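FMN-binding protein (Syntrophomonas wolfei subsp. wolfei, PDB 3IN6) binds flavin mononucleotide in a pocket shared by its two subunits, as a flavoprotein whose reaction is not established. Local coordinates at residues A47-L52 against I60-F65; E53-D58 against G109-R114. One frame throughout, in Å; residues are numbered along the deposited sequence.

Interaction 1 (A47-L52 against I60-F65); sequences AVISVL and IICARF. With FMN (flavin mononucleotide), chain C.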
loop_
_atom_site.group_PDB
_atom_site.type_symbol
_atom_site.label_atom_id
_atom_site.label_comp_id
_atom_site.label_asym_id
_atom_site.label_seq_id
_atom_site.Cartn_x
_atom_site.Cartn_y
_atom_site.Cartn_z
ATOM N N ALA A 47 -4.775 -2.054 -3.187
ATOM C CA ALA A 47 -6.219 -1.937 -3.095
ATOM C C ALA A 47 -6.630 -1.892 -1.633
ATOM O O ALA A 47 -5.940 -2.462 -0.764
ATOM C CB ALA A 47 -6.892 -3.130 -3.802
ATOM N N VAL A 48 -7.739 -1.203 -1.362
ATOM C CA VAL A 48 -8.301 -1.155 -0.018
ATOM C C VAL A 48 -9.008 -2.498 0.255
ATOM O O VAL A 48 -9.853 -2.934 -0.534
ATOM C CB VAL A 48 -9.284 0.011 0.152
ATOM C CG1 VAL A 48 -9.887 -0.019 1.534
ATOM C CG2 VAL A 48 -8.574 1.345 -0.114
ATOM N N ILE A 49 -8.636 -3.144 1.360
ATOM C CA ILE A 49 -9.154 -4.464 1.738
ATOM C C ILE A 49 -9.299 -4.551 3.253
ATOM O O ILE A 49 -8.283 -4.674 3.958
ATOM C CB ILE A 49 -8.162 -5.589 1.293
ATOM C CG1 ILE A 49 -7.908 -5.525 -0.212
ATOM C CG2 ILE A 49 -8.682 -6.970 1.682
ATOM C CD1 ILE A 49 -9.172 -5.592 -1.101
ATOM N N SER A 50 -10.529 -4.495 3.760
ATOM C CA SER A 50 -10.737 -4.559 5.210
ATOM C C SER A 50 -11.576 -5.748 5.762
ATOM O O SER A 50 -11.669 -5.875 6.990
ATOM C CB SER A 50 -11.329 -3.236 5.718
ATOM O OG SER A 50 -12.668 -3.078 5.287
ATOM N N VAL A 51 -12.204 -6.592 4.924
ATOM C CA VAL A 51 -12.952 -7.746 5.478
ATOM C C VAL A 51 -11.938 -8.863 5.767
ATOM O O VAL A 51 -11.790 -9.830 4.996
ATOM C CB VAL A 51 -14.085 -8.230 4.571
ATOM C CG1 VAL A 51 -14.861 -9.362 5.264
ATOM C CG2 VAL A 51 -15.023 -7.086 4.255
ATOM N N LEU A 52 -11.250 -8.715 6.904
ATOM C CA LEU A 52 -10.124 -9.593 7.281
ATOM C C LEU A 52 -10.168 -10.140 8.693
ATOM O O LEU A 52 -10.790 -9.559 9.591
ATOM C CB LEU A 52 -8.819 -8.792 7.256
ATOM C CG LEU A 52 -8.312 -8.092 6.018
ATOM C CD1 LEU A 52 -7.018 -7.394 6.402
ATOM C CD2 LEU A 52 -8.097 -9.094 4.867
ATOM N N ILE A 60 -3.880 -15.223 7.819
ATOM C CA ILE A 60 -4.821 -14.118 7.598
ATOM C C ILE A 60 -5.808 -14.634 6.556
ATOM O O ILE A 60 -5.413 -15.242 5.555
ATOM C CB ILE A 60 -4.168 -12.787 7.123
ATOM C CG1 ILE A 60 -3.353 -12.148 8.243
ATOM C CG2 ILE A 60 -5.246 -11.775 6.703
ATOM C CD1 ILE A 60 -2.482 -11.005 7.754
ATOM N N ILE A 61 -7.095 -14.462 6.838
ATOM C CA ILE A 61 -8.147 -14.819 5.895
ATOM C C ILE A 61 -8.831 -13.528 5.490
ATOM O O ILE A 61 -8.912 -12.557 6.247
ATOM C CB ILE A 61 -9.153 -15.891 6.388
ATOM C CG1 ILE A 61 -9.892 -15.460 7.657
ATOM C CG2 ILE A 61 -8.447 -17.224 6.634
ATOM C CD1 ILE A 61 -11.139 -16.311 7.919
ATOM N N CYS A 62 -9.348 -13.550 4.281
ATOM C CA CYS A 62 -9.858 -12.365 3.666
ATOM C C CYS A 62 -10.993 -12.711 2.705
ATOM O O CYS A 62 -10.903 -13.703 1.953
ATOM C CB CYS A 62 -8.639 -11.806 2.937
ATOM S SG CYS A 62 -8.881 -10.685 1.648
ATOM N N ALA A 63 -12.056 -11.910 2.747
ATOM C CA ALA A 63 -13.189 -12.091 1.855
ATOM C C ALA A 63 -12.859 -11.464 0.512
ATOM O O ALA A 63 -12.454 -10.306 0.454
ATOM C CB ALA A 63 -14.424 -11.436 2.422
ATOM N N ARG A 64 -13.009 -12.218 -0.564
ATOM C CA ARG A 64 -12.806 -11.645 -1.876
ATOM C C ARG A 64 -14.161 -11.493 -2.585
ATOM O O ARG A 64 -14.798 -12.485 -2.979
ATOM C CB ARG A 64 -11.813 -12.466 -2.684
ATOM C CG ARG A 64 -11.377 -11.783 -3.974
ATOM C CD ARG A 64 -12.211 -12.270 -5.112
ATOM N NE ARG A 64 -12.172 -11.431 -6.305
ATOM C CZ ARG A 64 -12.467 -11.879 -7.519
ATOM N NH1 ARG A 64 -12.785 -13.154 -7.698
ATOM N NH2 ARG A 64 -12.424 -11.063 -8.562
ATOM N N PHE A 65 -14.609 -10.240 -2.687
ATOM C CA PHE A 65 -15.856 -9.897 -3.366
ATOM C C PHE A 65 -15.639 -8.906 -4.522
ATOM O O PHE A 65 -16.380 -8.946 -5.500
ATOM C CB PHE A 65 -16.933 -9.424 -2.378
ATOM C CG PHE A 65 -16.536 -8.248 -1.525
ATOM C CD1 PHE A 65 -15.874 -8.440 -0.312
ATOM C CD2 PHE A 65 -16.880 -6.947 -1.900
ATOM C CE1 PHE A 65 -15.531 -7.345 0.499
ATOM C CE2 PHE A 65 -16.538 -5.846 -1.097
ATOM C CZ PHE A 65 -15.862 -6.047 0.100
HETATM N N1 FMN C . -12.778 -5.740 -1.652
HETATM C C2 FMN C . -12.562 -7.064 -1.311
HETATM O O2 FMN C . -12.552 -7.936 -2.185
HETATM N N3 FMN C . -12.359 -7.407 0.021
HETATM C C4 FMN C . -12.378 -6.439 1.015
HETATM O O4 FMN C . -12.197 -6.785 2.196
HETATM C C4A FMN C . -12.615 -5.100 0.667
HETATM N N5 FMN C . -12.652 -4.102 1.636
HETATM C C5A FMN C . -12.876 -2.771 1.300
HETATM C C6 FMN C . -12.893 -1.795 2.306
HETATM C C7 FMN C . -13.125 -0.457 1.980
HETATM C C7M FMN C . -13.142 0.567 3.074
HETATM C C8 FMN C . -13.326 -0.080 0.644
HETATM C C8M FMN C . -13.562 1.360 0.270
HETATM C C9 FMN C . -13.298 -1.056 -0.362
HETATM C C9A FMN C . -13.078 -2.415 -0.041
HETATM N N10 FMN C . -13.039 -3.415 -1.025
HETATM C C10 FMN C . -12.817 -4.750 -0.674
HETATM C "C1'" FMN C . -13.267 -3.081 -2.483
HETATM C "C2'" FMN C . -11.971 -2.966 -3.283
HETATM O "O2'" FMN C . -11.091 -2.043 -2.677
HETATM C "C3'" FMN C . -12.312 -2.561 -4.723
HETATM O "O3'" FMN C . -12.935 -3.659 -5.359
HETATM C "C4'" FMN C . -11.102 -2.095 -5.540
HETATM O "O4'" FMN C . -11.540 -1.500 -6.742
HETATM C "C5'" FMN C . -10.165 -3.237 -5.896
HETATM O "O5'" FMN C . -9.046 -2.725 -6.577
HETATM P P FMN C . -8.221 -3.605 -7.656
HETATM O O1P FMN C . -9.021 -3.812 -8.913
HETATM O O2P FMN C . -7.838 -4.971 -7.111
HETATM O O3P FMN C . -7.043 -2.748 -7.980
#

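Interaction 2 (E53-D58 against G109-R114); sequences EMIGDD and GEYFDR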
loop_
_atom_site.group_PDB
_atom_site.type_symbol
_atom_site.label_atom_id
_atom_site.label_comp_id
_atom_site.label_asym_id
_atom_site.label_seq_id
_atom_site.Cartn_x
_atom_site.Cartn_y
_atom_site.Cartn_z
ATOM N N GLU A 53 -9.400 -11.205 8.885
ATOM C CA GLU A 53 -9.227 -11.822 10.191
ATOM C C GLU A 53 -7.906 -12.586 10.276
ATOM O O GLU A 53 -7.561 -13.375 9.367
ATOM C CB GLU A 53 -10.404 -12.749 10.488
ATOM C CG GLU A 53 -10.385 -13.330 11.883
ATOM C CD GLU A 53 -11.670 -14.058 12.229
ATOM O OE1 GLU A 53 -12.709 -13.787 11.600
ATOM O OE2 GLU A 53 -11.646 -14.874 13.158
HETATM N N MSE A 54 -7.152 -12.324 11.337
HETATM C CA MSE A 54 -5.903 -13.042 11.618
HETATM C C MSE A 54 -6.232 -14.157 12.618
HETATM O O MSE A 54 -6.909 -13.918 13.627
HETATM C CB MSE A 54 -4.831 -12.101 12.149
HETATM C CG MSE A 54 -3.631 -12.775 12.754
HETATM SE SE MSE A 54 -2.283 -11.416 13.069
HETATM C CE MSE A 54 -1.003 -12.425 14.150
ATOM N N ILE A 55 -5.799 -15.372 12.280
ATOM C CA ILE A 55 -6.037 -16.581 13.073
ATOM C C ILE A 55 -4.671 -17.113 13.510
ATOM O O ILE A 55 -3.764 -17.275 12.688
ATOM C CB ILE A 55 -6.797 -17.654 12.227
ATOM C CG1 ILE A 55 -8.146 -17.104 11.745
ATOM C CG2 ILE A 55 -6.997 -18.937 13.011
ATOM C CD1 ILE A 55 -8.771 -17.903 10.625
ATOM N N GLY A 56 -4.523 -17.358 14.808
ATOM C CA GLY A 56 -3.268 -17.837 15.363
ATOM C C GLY A 56 -2.183 -16.787 15.204
ATOM O O GLY A 56 -2.416 -15.583 15.432
ATOM N N ASP A 57 -1.005 -17.263 14.815
ATOM C CA ASP A 57 0.168 -16.441 14.577
ATOM C C ASP A 57 0.653 -16.561 13.141
ATOM O O ASP A 57 1.636 -15.897 12.769
ATOM C CB ASP A 57 1.326 -16.932 15.459
ATOM C CG ASP A 57 1.100 -16.687 16.957
ATOM O OD1 ASP A 57 0.376 -15.744 17.337
ATOM O OD2 ASP A 57 1.680 -17.440 17.767
ATOM N N ASP A 58 -0.007 -17.401 12.342
ATOM C CA ASP A 58 0.450 -17.694 10.996
ATOM C C ASP A 58 -0.566 -17.488 9.863
ATOM O O ASP A 58 -0.225 -17.699 8.715
ATOM C CB ASP A 58 0.967 -19.139 10.969
ATOM C CG ASP A 58 -0.044 -20.144 11.538
ATOM O OD1 ASP A 58 -1.257 -20.010 11.284
ATOM O OD2 ASP A 58 0.379 -21.072 12.266
ATOM N N GLY A 109 -15.677 -24.580 3.541
ATOM C CA GLY A 109 -14.843 -24.997 4.667
ATOM C C GLY A 109 -14.872 -24.014 5.820
ATOM O O GLY A 109 -15.518 -22.963 5.743
ATOM N N GLU A 110 -14.159 -24.361 6.884
ATOM C CA GLU A 110 -14.111 -23.537 8.096
ATOM C C GLU A 110 -13.723 -22.071 7.830
ATOM O O GLU A 110 -14.357 -21.154 8.348
ATOM C CB GLU A 110 -13.177 -24.165 9.149
ATOM C CG GLU A 110 -11.721 -24.328 8.703
ATOM C CD GLU A 110 -10.823 -24.922 9.776
ATOM O OE1 GLU A 110 -11.327 -25.260 10.873
ATOM O OE2 GLU A 110 -9.598 -25.035 9.522
ATOM N N TYR A 111 -12.697 -21.855 7.021
ATOM C CA TYR A 111 -12.245 -20.489 6.701
ATOM C C TYR A 111 -13.319 -19.685 5.974
ATOM O O TYR A 111 -13.587 -18.538 6.324
ATOM C CB TYR A 111 -11.010 -20.518 5.823
ATOM C CG TYR A 111 -9.776 -21.094 6.453
ATOM C CD1 TYR A 111 -9.226 -20.533 7.609
ATOM C CD2 TYR A 111 -9.102 -22.151 5.851
ATOM C CE1 TYR A 111 -8.068 -21.049 8.170
ATOM C CE2 TYR A 111 -7.944 -22.661 6.395
ATOM C CZ TYR A 111 -7.427 -22.111 7.550
ATOM O OH TYR A 111 -6.266 -22.643 8.077
ATOM N N PHE A 112 -13.917 -20.302 4.958
ATOM C CA PHE A 112 -14.978 -19.677 4.172
ATOM C C PHE A 112 -16.149 -19.292 5.071
ATOM O O PHE A 112 -16.647 -18.165 5.015
ATOM C CB PHE A 112 -15.433 -20.632 3.064
ATOM C CG PHE A 112 -16.454 -20.048 2.136
ATOM C CD1 PHE A 112 -16.063 -19.323 1.022
ATOM C CD2 PHE A 112 -17.803 -20.236 2.361
ATOM C CE1 PHE A 112 -17.004 -18.789 0.154
ATOM C CE2 PHE A 112 -18.748 -19.696 1.493
ATOM C CZ PHE A 112 -18.347 -18.979 0.396
ATOM N N ASP A 113 -16.578 -20.238 5.899
ATOM C CA ASP A 113 -17.672 -20.015 6.835
ATOM C C ASP A 113 -17.336 -18.884 7.806
ATOM O O ASP A 113 -18.152 -18.012 8.078
ATOM C CB ASP A 113 -17.983 -21.302 7.613
ATOM C CG ASP A 113 -18.610 -22.398 6.741
ATOM O OD1 ASP A 113 -19.022 -22.132 5.583
ATOM O OD2 ASP A 113 -18.705 -23.543 7.241
ATOM N N ARG A 114 -16.120 -18.906 8.326
ATOM C CA ARG A 114 -15.660 -17.886 9.260
ATOM C C ARG A 114 -15.708 -16.485 8.634
ATOM O O ARG A 114 -16.318 -15.580 9.191
ATOM C CB ARG A 114 -14.234 -18.219 9.694
ATOM C CG ARG A 114 -13.641 -17.315 10.749
ATOM C CD ARG A 114 -14.398 -17.398 12.059
ATOM N NE ARG A 114 -13.727 -16.615 13.087
ATOM C CZ ARG A 114 -14.152 -16.487 14.340
ATOM N NH1 ARG A 114 -15.255 -17.104 14.756
ATOM N NH2 ARG A 114 -13.458 -15.741 15.186
#

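Interaction 1 (A47-L52 against I60-F65)
Leu52 and Cys62 form an antiparallel, non-hydrogen-bonded pair where residues 47-52 run from the end of strand 44-48 into strand 52-55, which pairs with strand 59-64, an illustration of how a strand pairing can carry a cofactor site at its end. Their side chains share a face of the sheet, and the fit is tight: Leu52 CD2 lies 3.4 Å from Cys62 CB. The sulfur of Cys62 also meets Ile49 CG2, which comes from the loop before Leu52. One residue along, Ala63 N donates to Val51 O at 3.1 Å and 168°, nearly straight, while the CA-H of Cys62 makes a second, softer approach to the same oxygen. With CG1 anti to the backbone N (chi1 -176°), Val51 lays that methyl on Ala63 CB at 3.5 Å and turns CG2 toward the edge of the Phe65 ring.

The two backbones together read the polar rim of the flavin. Ser50 N donates to FMN N5 at 3.0 Å and Val51 N to FMN O4 at 2.7 Å. From the other segment, Ala63 O accepts from FMN N3 at 2.9 Å, and Phe65 N donates a hydrogen bond to FMN O2. The Phe65 ring lies over one face of the isoalloxazine with its rim above the pyrimidine end; Ile49 CD1 and Val48 CG1 touch the opposite face. Further along, Val48 O takes a bond from the ribityl O2'. With Arg97 and Leu145 of the second subunit also hydrogen-bonded to the cofactor, this is an intersubunit FMN site, consistent with the split-barrel flavoprotein fold.

Interaction 2 (E53-D58 against G109-R114)
Glu53 OE2 is gripped by two nitrogens of one guanidinium: Arg114 NE donates to it at 2.7 Å and Arg114 NH2 at 2.9 Å. This is a salt bridge of the side-on kind, but both bonds converge on a single oxygen instead of being shared between the two. As a result neither can be straight, and the bond from NE reaches an angle of 150°. The oxygen lies in the guanidinium plane, at its edge, and is met on its syn side. The match is not flat, however, because the carboxylate and guanidinium planes stand 58° apart. Shape explains the meeting: Glu53 runs out extended from the strand, whereas Arg114 bends at chi2 (64°), and the two chains cross at about a right angle. The other carboxylate oxygen, Glu53 OE1, is engaged by Arg118, one turn further along the helix, so two arginines share one acid. The two arginines would probably favour its ionised form and offset the cost of burying the charge.

Two residues along the strand the contact becomes apolar. Ile55 CD1 approaches the edge of the Tyr111 ring, near its plane, at 4.0 Å from Tyr111 CD1. Both residues of this apolar pair are partly exposed.

The backbones stay well apart, with the CA atoms of Glu53 and Arg114 8.9 Å from each other, so side chains alone bridge the space. Ile61 of the adjacent strand 59-64 packs against Glu53, Ile55, Tyr111 and Arg114 alike. Helix 110-120 thus rests over edge strand 52-55 and its neighbour 59-64, its Tyr111 also reaching strand 131-141, while Met54 packs on helix 2-28.

Following the chain from its long N-terminal helix 2-28, residues 47-52 come first, at the end of strand 44-48, and run directly into 53-58. Interaction 1 then closes a short loop, with only seven residues between its segments, as strand 59-64 turns back beside strand 52-55. Interaction 2 closes a far longer one, bridging fifty residues to helix 110-120. Because 60-65 falls inside that longer loop while 47-52 lies before it, the two contacts cross instead of nesting. Ile61 joins them, its N probably hydrogen-bonded to Glu53 O. The flavin-binding hairpin is thereby tied to the helix.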